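Local coordinates for protein peptidoglycan glycosyltransferase (Eggerthella lenta, PDB 4MNR) that is a member of the penicillin-binding protein family, joining an N-terminal dimerisation-type domain to a domain of the beta-lactamase clan, at residues P393-A398 and M417-D422; T329-D334 and G372-V377; R27-T32 and G106-L111. All blocks are in the same frame, centred on the assembly; numbering follows the deposited sequence.

Contact 1: P393-A398 and M417-D422; sequences PGIDVA and MAPAED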
loop_
_atom_site.group_PDB
_atom_site.type_symbol
_atom_site.label_atom_id
_atom_site.label_comp_id
_atom_site.label_asym_id
_atom_site.label_seq_id
_atom_site.Cartn_x
_atom_site.Cartn_y
_atom_site.Cartn_z
ATOM N N PRO A 393 3.088 -8.750 -21.534
ATOM C CA PRO A 393 3.881 -9.116 -22.713
ATOM C C PRO A 393 5.044 -8.153 -22.948
ATOM O O PRO A 393 4.822 -6.949 -23.084
ATOM C CB PRO A 393 2.868 -9.009 -23.853
ATOM C CG PRO A 393 1.554 -9.285 -23.201
ATOM C CD PRO A 393 1.643 -8.695 -21.829
ATOM N N GLY A 394 6.268 -8.676 -22.961
ATOM C CA GLY A 394 7.440 -7.864 -23.246
ATOM C C GLY A 394 8.184 -7.273 -22.060
ATOM O O GLY A 394 9.268 -6.714 -22.235
ATOM N N ILE A 395 7.613 -7.369 -20.860
ATOM C CA ILE A 395 8.265 -6.842 -19.661
ATOM C C ILE A 395 8.132 -7.845 -18.521
ATOM O O ILE A 395 7.037 -8.315 -18.243
ATOM C CB ILE A 395 7.624 -5.513 -19.201
ATOM C CG1 ILE A 395 7.746 -4.442 -20.282
ATOM C CG2 ILE A 395 8.277 -5.017 -17.918
ATOM C CD1 ILE A 395 9.156 -3.907 -20.461
ATOM N N ASP A 396 9.236 -8.169 -17.857
ATOM C CA ASP A 396 9.157 -9.078 -16.711
ATOM C C ASP A 396 8.529 -8.391 -15.496
ATOM O O ASP A 396 8.943 -7.296 -15.093
ATOM C CB ASP A 396 10.542 -9.612 -16.318
ATOM C CG ASP A 396 11.053 -10.703 -17.256
ATOM O OD1 ASP A 396 10.250 -11.293 -18.015
ATOM O OD2 ASP A 396 12.270 -10.984 -17.217
ATOM N N VAL A 397 7.542 -9.055 -14.905
ATOM C CA VAL A 397 6.857 -8.542 -13.712
ATOM C C VAL A 397 7.109 -9.486 -12.545
ATOM O O VAL A 397 7.057 -10.709 -12.722
ATOM C CB VAL A 397 5.332 -8.450 -13.950
ATOM C CG1 VAL A 397 4.616 -8.064 -12.666
ATOM C CG2 VAL A 397 5.027 -7.455 -15.052
ATOM N N ALA A 398 7.393 -8.931 -11.369
ATOM C CA ALA A 398 7.561 -9.742 -10.168
ATOM C C ALA A 398 6.621 -9.247 -9.088
ATOM O O ALA A 398 6.398 -8.041 -8.948
ATOM C CB ALA A 398 8.985 -9.682 -9.669
HETATM N N MSE A 417 6.085 -5.264 -9.040
HETATM C CA MSE A 417 7.059 -4.301 -9.535
HETATM C C MSE A 417 7.471 -4.696 -10.936
HETATM O O MSE A 417 7.432 -5.879 -11.304
HETATM C CB MSE A 417 8.292 -4.298 -8.632
HETATM C CG MSE A 417 8.972 -5.652 -8.578
HETATM SE SE MSE A 417 10.101 -5.927 -7.014
HETATM C CE MSE A 417 8.664 -6.006 -5.698
ATOM N N ALA A 418 7.859 -3.700 -11.724
ATOM C CA ALA A 418 8.281 -3.926 -13.099
ATOM C C ALA A 418 9.195 -2.796 -13.579
ATOM O O ALA A 418 9.076 -1.675 -13.095
ATOM C CB ALA A 418 7.058 -4.014 -14.015
ATOM N N PRO A 419 10.149 -3.094 -14.486
ATOM C CA PRO A 419 10.596 -4.425 -14.917
ATOM C C PRO A 419 11.293 -5.122 -13.752
ATOM O O PRO A 419 11.952 -4.463 -12.947
ATOM C CB PRO A 419 11.611 -4.120 -16.039
ATOM C CG PRO A 419 11.283 -2.725 -16.480
ATOM C CD PRO A 419 10.842 -2.025 -15.231
ATOM N N ALA A 420 11.144 -6.434 -13.661
ATOM C CA ALA A 420 11.664 -7.190 -12.521
ATOM C C ALA A 420 13.155 -6.973 -12.218
ATOM O O ALA A 420 13.534 -6.867 -11.060
ATOM C CB ALA A 420 11.363 -8.669 -12.693
ATOM N N GLU A 421 14.008 -6.893 -13.239
ATOM C CA GLU A 421 15.451 -6.827 -12.974
ATOM C C GLU A 421 15.913 -5.509 -12.335
ATOM O O GLU A 421 16.844 -5.501 -11.528
ATOM C CB GLU A 421 16.265 -7.144 -14.238
ATOM C CG GLU A 421 17.770 -7.215 -14.004
ATOM C CD GLU A 421 18.176 -8.226 -12.928
ATOM O OE1 GLU A 421 19.224 -8.010 -12.281
ATOM O OE2 GLU A 421 17.465 -9.240 -12.736
ATOM N N ASP A 422 15.252 -4.408 -12.686
ATOM C CA ASP A 422 15.577 -3.088 -12.149
ATOM C C ASP A 422 14.310 -2.241 -12.199
ATOM O O ASP A 422 14.101 -1.462 -13.136
ATOM C CB ASP A 422 16.697 -2.438 -12.977
ATOM C CG ASP A 422 17.081 -1.052 -12.477
ATOM O OD1 ASP A 422 17.703 -0.302 -13.260
ATOM O OD2 ASP A 422 16.763 -0.705 -11.316
#
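Ala-398 and Met-417 close the open end of the beta-hairpin formed by strands 398-406 and 409-418, at one margin of the five-stranded antiparallel sheet of the domain. They are a hydrogen-bonded pair: Ala-398 N donates to Met-417 O at 3.1 Å, almost straight at 172°, and Met-417 N returns a bond to Ala-398 O at 2.8 Å. Beyond this pair the pattern changes, because a cis peptide joins Ala-418 to Pro-419 and the chain turns. The next bond runs from Ala-420 N to Asp-396 O, 2.8 Å, with the donor 43° out of the carbonyl plane. The same oxygen also receives a CA-H contact from Pro-419 CA at 3.3 Å, so two neighbouring residues of the turn close on one acceptor.

The side chains divide between two faces. On one, the Ala-420 methyl sits against Ala-398, CB to CB 4.0 Å, and against the Asp-396 methylene, whose CB is 3.8 Å from Ala-420 CB. Met-417, modelled as selenomethionine, holds CG between its backbone N and carbonyl carbon (chi1 60°), which brings that methylene close to the Ala-398 carbonyl. Helix 368-384 covers this side through Leu-378 and Leu-379. On the other face Val-397 CG2 meets the Ala-418 methyl, CB, at 4.1 Å, and Leu-447 and Leu-451 of helix 438-453 pack over them. Ile-395 and Pro-419 lie alongside each other, pointing the same way, with Ile-395 CG2 3.9 Å from Pro-419 CB.

One further backbone bond, to Asp-396 O, thus carries the pairing past the end of the strands, while apolar groups, several of them methyls, lie on both faces. This is consistent with the hairpin end and the cis-proline turn packing together between helices 368-384 and 438-453.

Contact 2: T329-D334 and G372-V377; sequences TAIAND and GRVRDV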
loop_
_atom_site.group_PDB
_atom_site.type_symbol
_atom_site.label_atom_id
_atom_site.label_comp_id
_atom_site.label_asym_id
_atom_site.label_seq_id
_atom_site.Cartn_x
_atom_site.Cartn_y
_atom_site.Cartn_z
ATOM N N THR A 329 8.674 -1.493 -2.445
ATOM C CA THR A 329 9.794 -0.655 -2.869
ATOM C C THR A 329 11.116 -1.135 -2.261
ATOM O O THR A 329 12.149 -0.984 -2.891
ATOM C CB THR A 329 9.598 0.863 -2.612
ATOM O OG1 THR A 329 9.550 1.133 -1.203
ATOM C CG2 THR A 329 8.327 1.363 -3.296
ATOM N N ALA A 330 11.072 -1.741 -1.074
ATOM C CA ALA A 330 12.292 -2.270 -0.461
ATOM C C ALA A 330 12.884 -3.349 -1.347
ATOM O O ALA A 330 14.083 -3.392 -1.587
ATOM C CB ALA A 330 11.999 -2.841 0.916
ATOM N N ILE A 331 12.028 -4.235 -1.838
ATOM C CA ILE A 331 12.498 -5.320 -2.690
ATOM C C ILE A 331 12.978 -4.792 -4.045
ATOM O O ILE A 331 13.993 -5.251 -4.580
ATOM C CB ILE A 331 11.415 -6.403 -2.838
ATOM C CG1 ILE A 331 11.040 -6.946 -1.446
ATOM C CG2 ILE A 331 11.893 -7.527 -3.746
ATOM C CD1 ILE A 331 12.235 -7.423 -0.622
ATOM N N ALA A 332 12.274 -3.794 -4.575
ATOM C CA ALA A 332 12.619 -3.180 -5.847
ATOM C C ALA A 332 13.921 -2.358 -5.817
ATOM O O ALA A 332 14.671 -2.331 -6.791
ATOM C CB ALA A 332 11.450 -2.313 -6.326
ATOM N N ASN A 333 14.189 -1.705 -4.690
ATOM C CA ASN A 333 15.248 -0.702 -4.599
ATOM C C ASN A 333 16.424 -1.175 -3.755
ATOM O O ASN A 333 16.916 -0.434 -2.911
ATOM C CB ASN A 333 14.662 0.588 -4.005
ATOM C CG ASN A 333 15.567 1.799 -4.164
ATOM O OD1 ASN A 333 16.201 2.001 -5.206
ATOM N ND2 ASN A 333 15.614 2.625 -3.133
ATOM N N ASP A 334 16.864 -2.416 -3.979
ATOM C CA ASP A 334 18.087 -2.914 -3.348
ATOM C C ASP A 334 18.017 -2.889 -1.813
ATOM O O ASP A 334 19.036 -2.708 -1.134
ATOM C CB ASP A 334 19.321 -2.131 -3.840
ATOM C CG ASP A 334 19.537 -2.262 -5.340
ATOM O OD1 ASP A 334 19.176 -3.317 -5.910
ATOM O OD2 ASP A 334 20.067 -1.304 -5.953
ATOM N N GLY A 372 17.584 -8.776 -3.852
ATOM C CA GLY A 372 17.689 -9.401 -5.157
ATOM C C GLY A 372 17.228 -10.847 -5.136
ATOM O O GLY A 372 16.611 -11.317 -6.091
ATOM N N ARG A 373 17.518 -11.557 -4.048
ATOM C CA ARG A 373 17.124 -12.961 -3.958
ATOM C C ARG A 373 15.623 -13.051 -3.836
ATOM O O ARG A 373 14.993 -13.943 -4.409
ATOM C CB ARG A 373 17.772 -13.643 -2.748
ATOM C CG ARG A 373 19.263 -13.882 -2.907
ATOM C CD ARG A 373 19.894 -14.219 -1.570
ATOM N NE ARG A 373 19.485 -15.542 -1.102
ATOM C CZ ARG A 373 19.749 -16.013 0.113
ATOM N NH1 ARG A 373 20.397 -15.260 0.999
ATOM N NH2 ARG A 373 19.365 -17.237 0.439
ATOM N N VAL A 374 15.042 -12.128 -3.074
ATOM C CA VAL A 374 13.583 -12.101 -2.925
ATOM C C VAL A 374 12.916 -11.743 -4.252
ATOM O O VAL A 374 11.915 -12.344 -4.626
ATOM C CB VAL A 374 13.154 -11.117 -1.835
ATOM C CG1 VAL A 374 11.614 -10.947 -1.811
ATOM C CG2 VAL A 374 13.680 -11.589 -0.487
ATOM N N ARG A 375 13.481 -10.766 -4.957
ATOM C CA ARG A 375 12.928 -10.348 -6.241
ATOM C C ARG A 375 12.903 -11.522 -7.227
ATOM O O ARG A 375 11.942 -11.699 -7.972
ATOM C CB ARG A 375 13.716 -9.157 -6.802
ATOM C CG ARG A 375 12.941 -8.296 -7.783
ATOM C CD ARG A 375 13.568 -6.904 -7.912
ATOM N NE ARG A 375 14.934 -6.977 -8.423
ATOM C CZ ARG A 375 16.023 -6.718 -7.706
ATOM N NH1 ARG A 375 17.220 -6.829 -8.264
ATOM N NH2 ARG A 375 15.918 -6.352 -6.429
ATOM N N ASP A 376 13.946 -12.343 -7.205
ATOM C CA ASP A 376 14.007 -13.521 -8.070
ATOM C C ASP A 376 12.898 -14.540 -7.739
ATOM O O ASP A 376 12.321 -15.168 -8.639
ATOM C CB ASP A 376 15.382 -14.183 -7.983
ATOM C CG ASP A 376 16.474 -13.381 -8.699
ATOM O OD1 ASP A 376 16.146 -12.470 -9.495
ATOM O OD2 ASP A 376 17.669 -13.674 -8.465
ATOM N N VAL A 377 12.611 -14.715 -6.455
ATOM C CA VAL A 377 11.518 -15.608 -6.057
ATOM C C VAL A 377 10.169 -15.035 -6.501
ATOM O O VAL A 377 9.296 -15.766 -6.970
ATOM C CB VAL A 377 11.507 -15.843 -4.531
ATOM C CG1 VAL A 377 10.278 -16.660 -4.118
ATOM C CG2 VAL A 377 12.774 -16.553 -4.108
HETATM O O HOH W 1 18.682 -5.929 -5.412
#
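Arg-375 reaches from helix 368-384 to the C-terminal turn of helix 321-332, a helix-to-helix contact within the domain of the beta-lactamase clan. Two conformers of this arginine are modelled; all its polar links given here hold for one of them and are less certain for the other. NH2 of Arg-375 donates to Ile-331 O at 2.9 Å. The acceptor lies 12° from the guanidinium plane, hence at the edge of the group, and the N-H...O angle is 142°. The bend at chi3 (62°) turns the guanidinium back toward this carbonyl. A positive group beside the final carbonyls of a helix would probably be stabilised by their partial negative charge.

A water molecule uses the same nitrogen: Arg-375 NH2 donates to water 1 at 3.0 Å, and that water donates to Asp-334 OD1 at 2.7 Å. The carboxylate is therefore linked to the guanidinium through solvent. Directly, OD1 of Asp-334 stands 4.5 Å from Arg-375 NH2, well out of the guanidinium plane, which makes it a nearby opposite charge and not a salt bridge. NE of Arg-375 has a weak bond to Ala-420 O, in the turn after strand 409-418.

Asn-333 N closes the last helical bond here, to Thr-329 O at 2.8 Å, before the backbone leaves helical angles.

Beside the polar bridge the contact is apolar. The side chains of Ile-331 and Val-374 cross at about a right angle, Ile-331 CG2 also lies against Arg-375 CB at 3.9 Å, and the nearest methyls, Ile-331 CD1 and Val-374 CG1, are 3.8 Å apart.

Contact 3: R27-T32 and G106-L111; sequences RGTIAT and GNDVTL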
loop_
_atom_site.group_PDB
_atom_site.type_symbol
_atom_site.label_atom_id
_atom_site.label_comp_id
_atom_site.label_asym_id
_atom_site.label_seq_id
_atom_site.Cartn_x
_atom_site.Cartn_y
_atom_site.Cartn_z
ATOM N N ARG A 27 -6.519 31.669 -3.068
ATOM C CA ARG A 27 -5.891 30.448 -2.578
ATOM C C ARG A 27 -5.136 29.775 -3.728
ATOM O O ARG A 27 -5.608 29.770 -4.866
ATOM C CB ARG A 27 -6.967 29.522 -2.019
ATOM C CG ARG A 27 -6.451 28.279 -1.331
ATOM C CD ARG A 27 -7.619 27.536 -0.707
ATOM N NE ARG A 27 -7.203 26.297 -0.063
ATOM C CZ ARG A 27 -6.825 26.197 1.207
ATOM N NH1 ARG A 27 -6.794 27.272 1.985
ATOM N NH2 ARG A 27 -6.475 25.013 1.701
ATOM N N GLY A 28 -3.962 29.219 -3.442
ATOM C CA GLY A 28 -3.147 28.597 -4.478
ATOM C C GLY A 28 -3.778 27.370 -5.126
ATOM O O GLY A 28 -4.716 26.789 -4.584
ATOM N N THR A 29 -3.273 26.980 -6.294
ATOM C CA THR A 29 -3.789 25.798 -6.989
ATOM C C THR A 29 -3.097 24.533 -6.512
ATOM O O THR A 29 -1.994 24.585 -5.992
ATOM C CB THR A 29 -3.580 25.882 -8.506
ATOM O OG1 THR A 29 -2.186 26.042 -8.780
ATOM C CG2 THR A 29 -4.337 27.066 -9.086
ATOM N N ILE A 30 -3.777 23.400 -6.674
ATOM C CA ILE A 30 -3.183 22.087 -6.459
ATOM C C ILE A 30 -3.297 21.378 -7.791
ATOM O O ILE A 30 -4.378 21.348 -8.374
ATOM C CB ILE A 30 -3.975 21.277 -5.422
ATOM C CG1 ILE A 30 -3.962 21.992 -4.070
ATOM C CG2 ILE A 30 -3.395 19.856 -5.289
ATOM C CD1 ILE A 30 -5.027 21.477 -3.087
ATOM N N ALA A 31 -2.193 20.806 -8.274
ATOM C CA ALA A 31 -2.178 20.177 -9.595
ATOM C C ALA A 31 -1.318 18.911 -9.576
ATOM O O ALA A 31 -0.430 18.774 -8.733
ATOM C CB ALA A 31 -1.641 21.152 -10.627
ATOM N N THR A 32 -1.582 17.990 -10.505
ATOM C CA THR A 32 -0.735 16.806 -10.662
ATOM C C THR A 32 0.602 17.177 -11.307
ATOM O O THR A 32 0.793 18.289 -11.790
ATOM C CB THR A 32 -1.404 15.725 -11.529
ATOM O OG1 THR A 32 -1.500 16.193 -12.889
ATOM C CG2 THR A 32 -2.797 15.393 -10.988
ATOM N N GLY A 106 -1.922 32.944 -2.474
ATOM C CA GLY A 106 -1.261 31.794 -1.891
ATOM C C GLY A 106 -0.362 31.118 -2.907
ATOM O O GLY A 106 -0.331 31.497 -4.077
ATOM N N ASN A 107 0.368 30.105 -2.454
ATOM C CA ASN A 107 1.315 29.405 -3.302
ATOM C C ASN A 107 0.686 28.190 -3.975
ATOM O O ASN A 107 -0.262 27.611 -3.462
ATOM C CB ASN A 107 2.535 28.985 -2.481
ATOM C CG ASN A 107 3.250 30.172 -1.859
ATOM O OD1 ASN A 107 3.551 31.148 -2.539
ATOM N ND2 ASN A 107 3.497 30.108 -0.558
ATOM N N ASP A 108 1.220 27.819 -5.131
ATOM C CA ASP A 108 0.692 26.706 -5.898
ATOM C C ASP A 108 1.457 25.446 -5.542
ATOM O O ASP A 108 2.685 25.458 -5.442
ATOM C CB ASP A 108 0.811 26.977 -7.400
ATOM C CG ASP A 108 -0.023 28.162 -7.857
ATOM O OD1 ASP A 108 -1.050 28.480 -7.213
ATOM O OD2 ASP A 108 0.356 28.781 -8.873
ATOM N N VAL A 109 0.721 24.356 -5.358
ATOM C CA VAL A 109 1.305 23.087 -4.941
ATOM C C VAL A 109 1.248 22.076 -6.080
ATOM O O VAL A 109 0.178 21.834 -6.634
ATOM C CB VAL A 109 0.541 22.536 -3.727
ATOM C CG1 VAL A 109 1.001 21.117 -3.397
ATOM C CG2 VAL A 109 0.741 23.450 -2.534
ATOM N N THR A 110 2.402 21.504 -6.433
ATOM C CA THR A 110 2.476 20.469 -7.467
ATOM C C THR A 110 2.714 19.104 -6.843
ATOM O O THR A 110 3.696 18.904 -6.126
ATOM C CB THR A 110 3.605 20.762 -8.487
ATOM O OG1 THR A 110 3.348 22.010 -9.137
ATOM C CG2 THR A 110 3.674 19.660 -9.546
ATOM N N LEU A 111 1.802 18.173 -7.104
ATOM C CA LEU A 111 1.898 16.826 -6.552
ATOM C C LEU A 111 2.776 15.951 -7.432
ATOM O O LEU A 111 3.098 16.316 -8.571
ATOM C CB LEU A 111 0.513 16.187 -6.444
ATOM C CG LEU A 111 -0.522 16.960 -5.624
ATOM C CD1 LEU A 111 -1.825 16.169 -5.547
ATOM C CD2 LEU A 111 0.013 17.278 -4.226
HETATM O O HOH W 2 -0.380 23.760 -8.706
#
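Thr-29 and Asp-108 meet at the start of a parallel strand pair, their side chains set obliquely to each other. Asp-108 OD1 takes the backbone N-H of Thr-29, N to OD1 2.8 Å and nearly straight at 171°. The donor arrives on the anti side of that oxygen, 34° out of the carboxylate plane. Thr-29 OG1, held between its own backbone N and carbonyl carbon (chi1 58°), stands 3.1 Å from Asp-108 OD1. It also touches water 2, which donates to Val-109 O at 2.9 Å and so ties the threonine hydroxyl to the neighbouring strand.

Ile-30 and Leu-111 form the apolar counterpart on the side of the sheet that also carries Val-109. Their side chains are likewise inclined to each other, the branch methyl of Ile-30, CG2, resting 4.0 Å from Leu-111 CD1, and both touch Ile-75 of helix 74-78. Ala-31 and Thr-110 project from the opposite face.

Backbone bonds set the register that brings these side chains together, zigzagging between the strands: Val-109 N to Thr-29 O at 2.8 Å, Ala-31 N to Val-109 O at 3.1 Å, and Leu-111 N to Ala-31 O at 2.8 Å. Val-109 thus binds with both its N-H and its carbonyl on either side of Ile-30. Ahead of the strands, Gly-28 CA approaches Asn-107 O at 3.2 Å, a CA-H...O contact to a buried carbonyl that has no hydrogen-bond donor in the model.

Strand 37-43 flanks 30-31 and strand 343-347 flanks 108-111, making this the parallel step inside an otherwise antiparallel six-stranded mixed sheet.

Contacts 1 and 2 are neighbours in one buried region, their centres 12 Å apart. Helix 368-384 serves both, and the selenium of Met-417 touches Arg-375 and Ala-332, so the hairpin end of contact 1 packs directly on the helix pair of contact 2. Contact 3 is remote, its nearest atoms about 16 Å from contact 2 and about 19 Å from contact 1, and is only partly buried in the separate mixed sheet. Chemistry follows place: contact 3 depends mainly on strand-to-strand backbone bonding, contact 1 adds a turn and small apolar groups to such bonding, and contact 2 joins two helices by apolar side chains, an arginine bound to a main-chain carbonyl, and one water.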